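Local coordinates for calcium-regulated actin-bundling protein (Dictyostelium discoideum, PDB 4X3N) that binds and bundles actin filaments under calcium control and may help to build and reorganise filopodia and pseudopodia during cell movement, at residues A[32-37]-A[143-148]; A[36-41]-A[150-155]; A[40-45]-A[71-76]. All coordinates share one frame; numbering follows the deposited sequence.

The three contacts run from a calcium loop inward to the helical core. Contacts 1 and 2 both use helix 28-38 and share the ligands of one calcium ion between them. Contact 1 is the more peripheral, partly buried and touched by a second subunit; it adds ring and sulfur packing on the loop. Contact 2 is buried, joins the helix to the later half of the loop and adds a capping box with small apolar contacts. Contact 3 is the innermost, its centre about 5 Å from the centre of the chain, and is built round an aromatic ring in CH-pi packing between helices. Q45 OE1 of contact 3 accepts from L154 N of contact 2.

Contact 1 of 3, residues A[32-37]-A[143-148]; sequences EFFCNV and VDVNFD. With CA (calcium ion), chain D.
The first half of an EF-hand calcium loop lies against helix 28-38 here, with F34 and C35 of the helix facing V145 and N146 of the loop. C35 SG lies 3.8 Å from N146 CB, alongside the root of a side chain that ligates the metal. The F34 ring points its far end at the methyl V145 CG2, although the modelled spacing is implausibly short and its detail doubtful. Ring and N146 amide planes are nearly perpendicular, 83° apart. The CG of F34 is anti to the backbone N (chi1 -172°), which carries the ring out from the helix toward the loop; its other neighbours include L154, L158 and C171.

Beyond this contact stands the calcium ion. D144 OD1 binds it at 2.3 Å and D148 OD1 at 2.5 Å, while N146 adds a further side-chain ligand. D144 OD1 also accepts from D148 N on its syn lone pair, at 3.3 Å and 157°, so one oxygen serves both the metal and the folding of the loop. A type I turn from D144 to F147 brings F147 N to D144 O. Water 1, itself a ligand, donates to D148 OD2 at 2.6 Å. Outside, D144 OD2 is hydrogen-bonded to Y101 OH of a neighbouring subunit. R150 and E155 complete the seven oxygen ligands, in the coordination typical of a canonical EF-hand loop.

Contact 2 of 3, residues A[36-41]-A[150-155]; sequences NVAKLP and RVSFLE. With CA (calcium ion), chain D.
A38 and S152 bring the two backbones closest, their CA atoms 5.8 Å apart, where the last part of helix 28-38 and the turn after it pass the junction between the short strand 150-152 and helix 153-160. The strand pairs with residues 93-95 through V151 and L94, and S152 occupies the N-cap position of the helix. Small groups allow this close approach: A38 CB rests 3.9 Å from S152 CB and also touches the hydroxyl oxygen. Next to this pair the contact becomes wholly apolar. L154 CD2 meets V37 CG1 at 4.1 Å, the two side chains crossing at about a right angle. L154 holds CG anti to its own N (chi1 -178°), which sends the branch toward the neighbouring helix.

S152 and E155 form a capping box. E155 N donates to S152 OG at 3.0 Å, and in return S152 N donates to E155 OE1 at 3.0 Å and 159°. S152 OG donates to E155 OE1 too, at 2.7 Å. Both donors reach that oxygen on its anti side, about 20° out of the carboxylate plane, and they probably limit rotation of a group that also grips calcium through both oxygens, E155 OE2 lying 2.5 Å from the ion. R150 adds its backbone O as a ligand. Its side chain turns elsewhere: R150 NE and K39 NZ both form salt bridges with D93, which takes the two cations one on each carboxylate oxygen. A capping box at the head of the exiting helix, its glutamate chelating the metal in the loop's last position, marks the closing half of an EF-hand.

Contact 3 of 3, residues A[40-45]-A[71-76]; sequences LPFSQQ and TIKYAD
F42 carries this contact, its ring set against I72 and D76 of helix 61-79. I72 CG2 lies over one face, 3.9 Å from the ring centroid and 13° off the normal, a clear CH-pi contact. On the other branch of the isoleucine, I72 CD1 comes within 3.9 Å of F42 CE1. D76 meets the ring differently: its CB sits at the edge, in the ring plane, 3.9 Å from F42 CE2, and the carboxylate is turned nearly perpendicular to the ring. The polar end of D76 is engaged elsewhere, by the Y88 hydroxyl and by K80. Two helices that follow each other in the chain, 42-57 and 61-79, are thus packed together through the first turn of the earlier one, and F153 of the EF-hand's exiting helix touches both F42 and I72. A chi1 of -55° keeps F42 CG beside the backbone N and so carries the ring across to helix 61-79. A serine here would probably leave I72 CG2 without an aromatic face and open a gap between the helices. Within 40-45, Q45 NE2 donates almost straight (169°) to L40 O at 2.7 Å, and also to N92 O, bracing the entry to the helix.

Contact 1 of 3, residues A[32-37]-A[143-148]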
loop_
_atom_site.group_PDB
_atom_site.type_symbol
_atom_site.label_atom_id
_atom_site.label_comp_id
_atom_site.label_asym_id
_atom_site.label_seq_id
_atom_site.Cartn_x
_atom_site.Cartn_y
_atom_site.Cartn_z
ATOM N N GLU A 32 -13.612 10.076 14.622
ATOM C CA GLU A 32 -12.552 10.917 14.102
ATOM C C GLU A 32 -11.471 10.933 15.142
ATOM O O GLU A 32 -10.270 10.838 14.815
ATOM C CB GLU A 32 -13.046 12.352 13.807
ATOM C CG GLU A 32 -11.906 13.340 13.522
ATOM C CD GLU A 32 -12.304 14.818 13.736
ATOM O OE1 GLU A 32 -13.449 15.094 14.168
ATOM O OE2 GLU A 32 -11.479 15.722 13.466
ATOM N N PHE A 33 -11.893 11.089 16.405
ATOM C CA PHE A 33 -10.957 11.009 17.545
ATOM C C PHE A 33 -10.160 9.715 17.504
ATOM O O PHE A 33 -8.943 9.690 17.543
ATOM C CB PHE A 33 -11.717 11.105 18.867
ATOM C CG PHE A 33 -10.854 10.886 20.055
ATOM C CD1 PHE A 33 -9.967 11.887 20.480
ATOM C CD2 PHE A 33 -10.881 9.713 20.734
ATOM C CE1 PHE A 33 -9.182 11.689 21.595
ATOM C CE2 PHE A 33 -10.091 9.517 21.825
ATOM C CZ PHE A 33 -9.223 10.481 22.238
ATOM N N PHE A 34 -10.891 8.612 17.417
ATOM C CA PHE A 34 -10.299 7.282 17.420
ATOM C C PHE A 34 -9.297 7.158 16.296
ATOM O O PHE A 34 -8.195 6.669 16.503
ATOM C CB PHE A 34 -11.419 6.272 17.204
ATOM C CG PHE A 34 -11.011 4.854 17.359
ATOM C CD1 PHE A 34 -10.517 4.166 16.334
ATOM C CD2 PHE A 34 -11.221 4.202 18.570
ATOM C CE1 PHE A 34 -10.108 2.838 16.494
ATOM C CE2 PHE A 34 -10.820 2.888 18.758
ATOM C CZ PHE A 34 -10.290 2.191 17.722
ATOM N N CYS A 35 -9.683 7.554 15.100
ATOM C CA CYS A 35 -8.778 7.442 13.960
ATOM C C CYS A 35 -7.513 8.250 14.172
ATOM O O CYS A 35 -6.412 7.786 13.787
ATOM C CB CYS A 35 -9.461 7.834 12.633
ATOM S SG CYS A 35 -10.683 6.586 12.133
ATOM N N ASN A 36 -7.637 9.427 14.786
ATOM C CA ASN A 36 -6.439 10.226 15.070
ATOM C C ASN A 36 -5.506 9.627 16.058
ATOM O O ASN A 36 -4.311 9.579 15.825
ATOM C CB ASN A 36 -6.829 11.625 15.490
ATOM C CG ASN A 36 -7.386 12.403 14.324
ATOM O OD1 ASN A 36 -6.994 12.159 13.188
ATOM N ND2 ASN A 36 -8.283 13.325 14.577
ATOM N N VAL A 37 -6.037 9.154 17.183
ATOM C CA VAL A 37 -5.228 8.462 18.151
ATOM C C VAL A 37 -4.564 7.257 17.472
ATOM O O VAL A 37 -3.398 6.977 17.707
ATOM C CB VAL A 37 -6.078 7.922 19.374
ATOM C CG1 VAL A 37 -5.170 7.132 20.337
ATOM C CG2 VAL A 37 -6.756 9.081 20.107
ATOM N N VAL A 143 -11.324 -6.719 15.401
ATOM C CA VAL A 143 -10.203 -5.867 15.788
ATOM C C VAL A 143 -10.196 -4.568 15.022
ATOM O O VAL A 143 -9.928 -3.508 15.617
ATOM C CB VAL A 143 -8.850 -6.558 15.660
ATOM C CG1 VAL A 143 -7.687 -5.647 16.109
ATOM C CG2 VAL A 143 -8.838 -7.857 16.450
ATOM N N ASP A 144 -10.445 -4.656 13.709
ATOM C CA ASP A 144 -10.411 -3.457 12.833
ATOM C C ASP A 144 -11.679 -2.616 12.886
ATOM O O ASP A 144 -12.483 -2.570 11.894
ATOM C CB ASP A 144 -10.084 -3.859 11.396
ATOM C CG ASP A 144 -9.960 -2.659 10.455
ATOM O OD1 ASP A 144 -9.678 -1.545 10.921
ATOM O OD2 ASP A 144 -10.136 -2.873 9.245
ATOM N N VAL A 145 -11.786 -1.848 13.971
ATOM C CA VAL A 145 -13.003 -1.148 14.275
ATOM C C VAL A 145 -13.268 0.096 13.445
ATOM O O VAL A 145 -14.395 0.480 13.316
ATOM C CB VAL A 145 -13.155 -0.868 15.771
ATOM C CG1 VAL A 145 -12.953 -2.178 16.588
ATOM C CG2 VAL A 145 -12.215 0.205 16.208
ATOM N N ASN A 146 -12.255 0.688 12.814
ATOM C CA ASN A 146 -12.559 1.764 11.891
ATOM C C ASN A 146 -12.585 1.337 10.431
ATOM O O ASN A 146 -12.626 2.185 9.561
ATOM C CB ASN A 146 -11.621 2.922 12.108
ATOM C CG ASN A 146 -10.194 2.502 12.068
ATOM O OD1 ASN A 146 -9.892 1.362 11.752
ATOM N ND2 ASN A 146 -9.301 3.408 12.435
ATOM N N PHE A 147 -12.540 0.031 10.169
ATOM C CA PHE A 147 -12.673 -0.534 8.824
ATOM C C PHE A 147 -11.688 -0.028 7.786
ATOM O O PHE A 147 -12.070 0.228 6.622
ATOM C CB PHE A 147 -14.117 -0.390 8.342
ATOM C CG PHE A 147 -15.103 -1.119 9.211
ATOM C CD1 PHE A 147 -15.716 -0.487 10.231
ATOM C CD2 PHE A 147 -15.395 -2.437 8.985
ATOM C CE1 PHE A 147 -16.630 -1.158 11.037
ATOM C CE2 PHE A 147 -16.296 -3.120 9.783
ATOM C CZ PHE A 147 -16.911 -2.464 10.816
ATOM N N ASP A 148 -10.411 0.106 8.201
ATOM C CA ASP A 148 -9.420 0.619 7.281
ATOM C C ASP A 148 -8.505 -0.443 6.766
ATOM O O ASP A 148 -7.588 -0.142 6.051
ATOM C CB ASP A 148 -8.689 1.861 7.857
ATOM C CG ASP A 148 -7.809 1.523 9.044
ATOM O OD1 ASP A 148 -7.823 0.377 9.440
ATOM O OD2 ASP A 148 -7.113 2.398 9.568
HETATM CA CA CA D . -8.031 -0.176 11.836
HETATM O O HOH W 1 -6.706 1.792 12.090
#

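Contact 2 of 3, residues A[36-41]-A[150-155]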
loop_
_atom_site.group_PDB
_atom_site.type_symbol
_atom_site.label_atom_id
_atom_site.label_comp_id
_atom_site.label_asym_id
_atom_site.label_seq_id
_atom_site.Cartn_x
_atom_site.Cartn_y
_atom_site.Cartn_z
ATOM N N ASN A 36 -7.637 9.427 14.786
ATOM C CA ASN A 36 -6.439 10.226 15.070
ATOM C C ASN A 36 -5.506 9.627 16.058
ATOM O O ASN A 36 -4.311 9.579 15.825
ATOM C CB ASN A 36 -6.829 11.625 15.490
ATOM C CG ASN A 36 -7.386 12.403 14.324
ATOM O OD1 ASN A 36 -6.994 12.159 13.188
ATOM N ND2 ASN A 36 -8.283 13.325 14.577
ATOM N N VAL A 37 -6.037 9.154 17.183
ATOM C CA VAL A 37 -5.228 8.462 18.151
ATOM C C VAL A 37 -4.564 7.257 17.472
ATOM O O VAL A 37 -3.398 6.977 17.707
ATOM C CB VAL A 37 -6.078 7.922 19.374
ATOM C CG1 VAL A 37 -5.170 7.132 20.337
ATOM C CG2 VAL A 37 -6.756 9.081 20.107
ATOM N N ALA A 38 -5.323 6.483 16.691
ATOM C CA ALA A 38 -4.795 5.293 16.075
ATOM C C ALA A 38 -3.685 5.548 15.003
ATOM O O ALA A 38 -2.942 4.648 14.653
ATOM C CB ALA A 38 -5.917 4.413 15.518
ATOM N N LYS A 39 -3.545 6.774 14.527
ATOM C CA LYS A 39 -2.437 7.141 13.646
ATOM C C LYS A 39 -1.255 7.715 14.368
ATOM O O LYS A 39 -0.259 7.985 13.744
ATOM C CB LYS A 39 -2.900 8.146 12.609
ATOM C CG LYS A 39 -3.825 7.506 11.578
ATOM C CD LYS A 39 -3.049 6.521 10.684
ATOM C CE LYS A 39 -3.877 6.006 9.500
ATOM N NZ LYS A 39 -3.120 4.913 8.791
ATOM N N LEU A 40 -1.334 7.878 15.674
ATOM C CA LEU A 40 -0.201 8.357 16.473
ATOM C C LEU A 40 0.770 7.229 16.555
ATOM O O LEU A 40 0.375 6.109 16.311
ATOM C CB LEU A 40 -0.606 8.774 17.917
ATOM C CG LEU A 40 -1.527 9.965 18.061
ATOM C CD1 LEU A 40 -2.079 10.219 19.469
ATOM C CD2 LEU A 40 -0.833 11.220 17.510
ATOM N N PRO A 41 2.053 7.518 16.857
ATOM C CA PRO A 41 3.008 6.452 17.099
ATOM C C PRO A 41 2.458 5.457 18.141
ATOM O O PRO A 41 1.697 5.838 19.040
ATOM C CB PRO A 41 4.233 7.171 17.626
ATOM C CG PRO A 41 4.178 8.548 16.975
ATOM C CD PRO A 41 2.687 8.870 16.956
ATOM N N ARG A 150 -6.408 -1.938 8.560
ATOM C CA ARG A 150 -5.183 -1.801 9.320
ATOM C C ARG A 150 -5.433 -2.103 10.814
ATOM O O ARG A 150 -6.551 -1.888 11.350
ATOM C CB ARG A 150 -4.634 -0.390 9.200
ATOM C CG ARG A 150 -4.538 0.239 7.809
ATOM C CD ARG A 150 -3.438 -0.316 6.941
ATOM N NE ARG A 150 -2.109 -0.087 7.503
ATOM C CZ ARG A 150 -0.978 -0.389 6.884
ATOM N NH1 ARG A 150 -1.009 -0.912 5.641
ATOM N NH2 ARG A 150 0.193 -0.177 7.485
ATOM N N VAL A 151 -4.414 -2.631 11.472
ATOM C CA VAL A 151 -4.444 -2.869 12.901
ATOM C C VAL A 151 -3.426 -1.953 13.614
ATOM O O VAL A 151 -2.218 -2.007 13.333
ATOM C CB VAL A 151 -4.170 -4.332 13.246
ATOM C CG1 VAL A 151 -4.157 -4.516 14.733
ATOM C CG2 VAL A 151 -5.209 -5.253 12.629
ATOM N N SER A 152 -3.967 -1.074 14.452
ATOM C CA SER A 152 -3.212 -0.198 15.282
ATOM C C SER A 152 -2.922 -0.918 16.596
ATOM O O SER A 152 -3.568 -1.906 16.912
ATOM C CB SER A 152 -3.999 1.058 15.538
ATOM O OG SER A 152 -5.257 0.735 16.135
ATOM N N PHE A 153 -1.971 -0.411 17.359
ATOM C CA PHE A 153 -1.727 -0.909 18.717
ATOM C C PHE A 153 -2.915 -0.660 19.578
ATOM O O PHE A 153 -3.294 -1.519 20.360
ATOM C CB PHE A 153 -0.484 -0.284 19.297
ATOM C CG PHE A 153 0.095 -1.002 20.489
ATOM C CD1 PHE A 153 0.199 -2.370 20.517
ATOM C CD2 PHE A 153 0.657 -0.265 21.552
ATOM C CE1 PHE A 153 0.742 -3.024 21.647
ATOM C CE2 PHE A 153 1.252 -0.926 22.672
ATOM C CZ PHE A 153 1.248 -2.283 22.720
ATOM N N LEU A 154 -3.574 0.481 19.379
ATOM C CA LEU A 154 -4.827 0.790 20.063
ATOM C C LEU A 154 -5.870 -0.304 19.838
ATOM O O LEU A 154 -6.506 -0.722 20.771
ATOM C CB LEU A 154 -5.463 2.104 19.656
ATOM C CG LEU A 154 -6.766 2.529 20.364
ATOM C CD1 LEU A 154 -6.597 2.827 21.860
ATOM C CD2 LEU A 154 -7.322 3.760 19.693
ATOM N N GLU A 155 -6.053 -0.696 18.603
ATOM C CA GLU A 155 -7.078 -1.691 18.262
ATOM C C GLU A 155 -6.725 -3.053 18.860
ATOM O O GLU A 155 -7.586 -3.709 19.409
ATOM C CB GLU A 155 -7.270 -1.737 16.745
ATOM C CG GLU A 155 -8.062 -0.557 16.240
ATOM C CD GLU A 155 -8.004 -0.452 14.746
ATOM O OE1 GLU A 155 -6.892 -0.304 14.230
ATOM O OE2 GLU A 155 -9.069 -0.541 14.106
HETATM CA CA CA D . -8.031 -0.176 11.836
HETATM O O HOH W 1 -6.706 1.792 12.090
#

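Contact 3 of 3, residues A[40-45]-A[71-76]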
loop_
_atom_site.group_PDB
_atom_site.type_symbol
_atom_site.label_atom_id
_atom_site.label_comp_id
_atom_site.label_asym_id
_atom_site.label_seq_id
_atom_site.Cartn_x
_atom_site.Cartn_y
_atom_site.Cartn_z
ATOM N N LEU A 40 -1.334 7.878 15.674
ATOM C CA LEU A 40 -0.201 8.357 16.473
ATOM C C LEU A 40 0.770 7.229 16.555
ATOM O O LEU A 40 0.375 6.109 16.311
ATOM C CB LEU A 40 -0.606 8.774 17.917
ATOM C CG LEU A 40 -1.527 9.965 18.061
ATOM C CD1 LEU A 40 -2.079 10.219 19.469
ATOM C CD2 LEU A 40 -0.833 11.220 17.510
ATOM N N PRO A 41 2.053 7.518 16.857
ATOM C CA PRO A 41 3.008 6.452 17.099
ATOM C C PRO A 41 2.458 5.457 18.141
ATOM O O PRO A 41 1.697 5.838 19.040
ATOM C CB PRO A 41 4.233 7.171 17.626
ATOM C CG PRO A 41 4.178 8.548 16.975
ATOM C CD PRO A 41 2.687 8.870 16.956
ATOM N N PHE A 42 2.850 4.204 18.010
ATOM C CA PHE A 42 2.321 3.148 18.878
ATOM C C PHE A 42 2.378 3.530 20.372
ATOM O O PHE A 42 1.417 3.244 21.121
ATOM C CB PHE A 42 3.028 1.776 18.721
ATOM C CG PHE A 42 3.087 1.186 17.315
ATOM C CD1 PHE A 42 1.951 0.879 16.602
ATOM C CD2 PHE A 42 4.333 0.904 16.715
ATOM C CE1 PHE A 42 2.047 0.313 15.336
ATOM C CE2 PHE A 42 4.431 0.336 15.453
ATOM C CZ PHE A 42 3.259 0.026 14.770
ATOM N N SER A 43 3.484 4.140 20.816
ATOM C CA SER A 43 3.725 4.430 22.229
ATOM C C SER A 43 2.677 5.431 22.732
ATOM O O SER A 43 2.176 5.311 23.832
ATOM C CB SER A 43 5.135 4.940 22.438
ATOM O OG SER A 43 5.368 6.098 21.620
ATOM N N GLN A 44 2.323 6.391 21.910
ATOM C CA GLN A 44 1.306 7.323 22.261
ATOM C C GLN A 44 -0.091 6.712 22.268
ATOM O O GLN A 44 -0.967 7.116 23.035
ATOM C CB GLN A 44 1.359 8.509 21.319
ATOM C CG GLN A 44 2.571 9.407 21.602
ATOM C CD GLN A 44 2.636 10.538 20.593
ATOM O OE1 GLN A 44 1.683 11.306 20.429
ATOM N NE2 GLN A 44 3.728 10.614 19.890
ATOM N N GLN A 45 -0.317 5.777 21.393
ATOM C CA GLN A 45 -1.575 5.017 21.409
ATOM C C GLN A 45 -1.678 4.281 22.744
ATOM O O GLN A 45 -2.777 4.206 23.383
ATOM C CB GLN A 45 -1.574 3.996 20.282
ATOM C CG GLN A 45 -1.690 4.509 18.864
ATOM C CD GLN A 45 -1.527 3.435 17.822
ATOM O OE1 GLN A 45 -2.037 2.281 17.970
ATOM N NE2 GLN A 45 -0.857 3.791 16.723
ATOM N N THR A 71 6.684 -6.180 20.449
ATOM C CA THR A 71 6.377 -7.076 19.373
ATOM C C THR A 71 5.783 -6.342 18.153
ATOM O O THR A 71 6.074 -6.725 17.028
ATOM C CB THR A 71 5.499 -8.245 19.845
ATOM O OG1 THR A 71 6.117 -8.825 20.983
ATOM C CG2 THR A 71 5.364 -9.278 18.768
ATOM N N ILE A 72 4.980 -5.294 18.363
ATOM C CA ILE A 72 4.329 -4.628 17.262
ATOM C C ILE A 72 5.364 -3.816 16.572
ATOM O O ILE A 72 5.363 -3.735 15.320
ATOM C CB ILE A 72 3.041 -3.825 17.660
ATOM C CG1 ILE A 72 2.132 -3.562 16.448
ATOM C CG2 ILE A 72 3.365 -2.526 18.344
ATOM C CD1 ILE A 72 0.683 -3.095 16.747
ATOM N N LYS A 73 6.286 -3.266 17.342
ATOM C CA LYS A 73 7.397 -2.572 16.773
ATOM C C LYS A 73 8.256 -3.457 15.904
ATOM O O LYS A 73 8.645 -3.030 14.808
ATOM C CB LYS A 73 8.280 -1.934 17.819
ATOM C CG LYS A 73 7.598 -0.785 18.533
ATOM C CD LYS A 73 8.598 0.005 19.329
ATOM C CE LYS A 73 9.058 -0.803 20.511
ATOM N NZ LYS A 73 10.050 0.012 21.243
ATOM N N TYR A 74 8.580 -4.648 16.363
ATOM C CA TYR A 74 9.391 -5.530 15.534
ATOM C C TYR A 74 8.669 -5.923 14.241
ATOM O O TYR A 74 9.301 -6.027 13.216
ATOM C CB TYR A 74 9.846 -6.765 16.269
ATOM C CG TYR A 74 11.172 -6.472 16.966
ATOM C CD1 TYR A 74 12.358 -6.428 16.249
ATOM C CD2 TYR A 74 11.217 -6.170 18.322
ATOM C CE1 TYR A 74 13.557 -6.131 16.870
ATOM C CE2 TYR A 74 12.408 -5.869 18.955
ATOM C CZ TYR A 74 13.568 -5.849 18.227
ATOM O OH TYR A 74 14.748 -5.564 18.863
ATOM N N ALA A 75 7.365 -6.132 14.319
ATOM C CA ALA A 75 6.582 -6.495 13.123
ATOM C C ALA A 75 6.571 -5.376 12.116
ATOM O O ALA A 75 6.795 -5.624 10.911
ATOM C CB ALA A 75 5.197 -6.943 13.510
ATOM N N ASP A 76 6.421 -4.136 12.607
ATOM C CA ASP A 76 6.502 -2.945 11.789
ATOM C C ASP A 76 7.894 -2.730 11.160
ATOM O O ASP A 76 8.020 -2.427 9.953
ATOM C CB ASP A 76 6.120 -1.699 12.609
ATOM C CG ASP A 76 5.841 -0.517 11.751
ATOM O OD1 ASP A 76 5.103 -0.621 10.766
ATOM O OD2 ASP A 76 6.350 0.569 12.027
#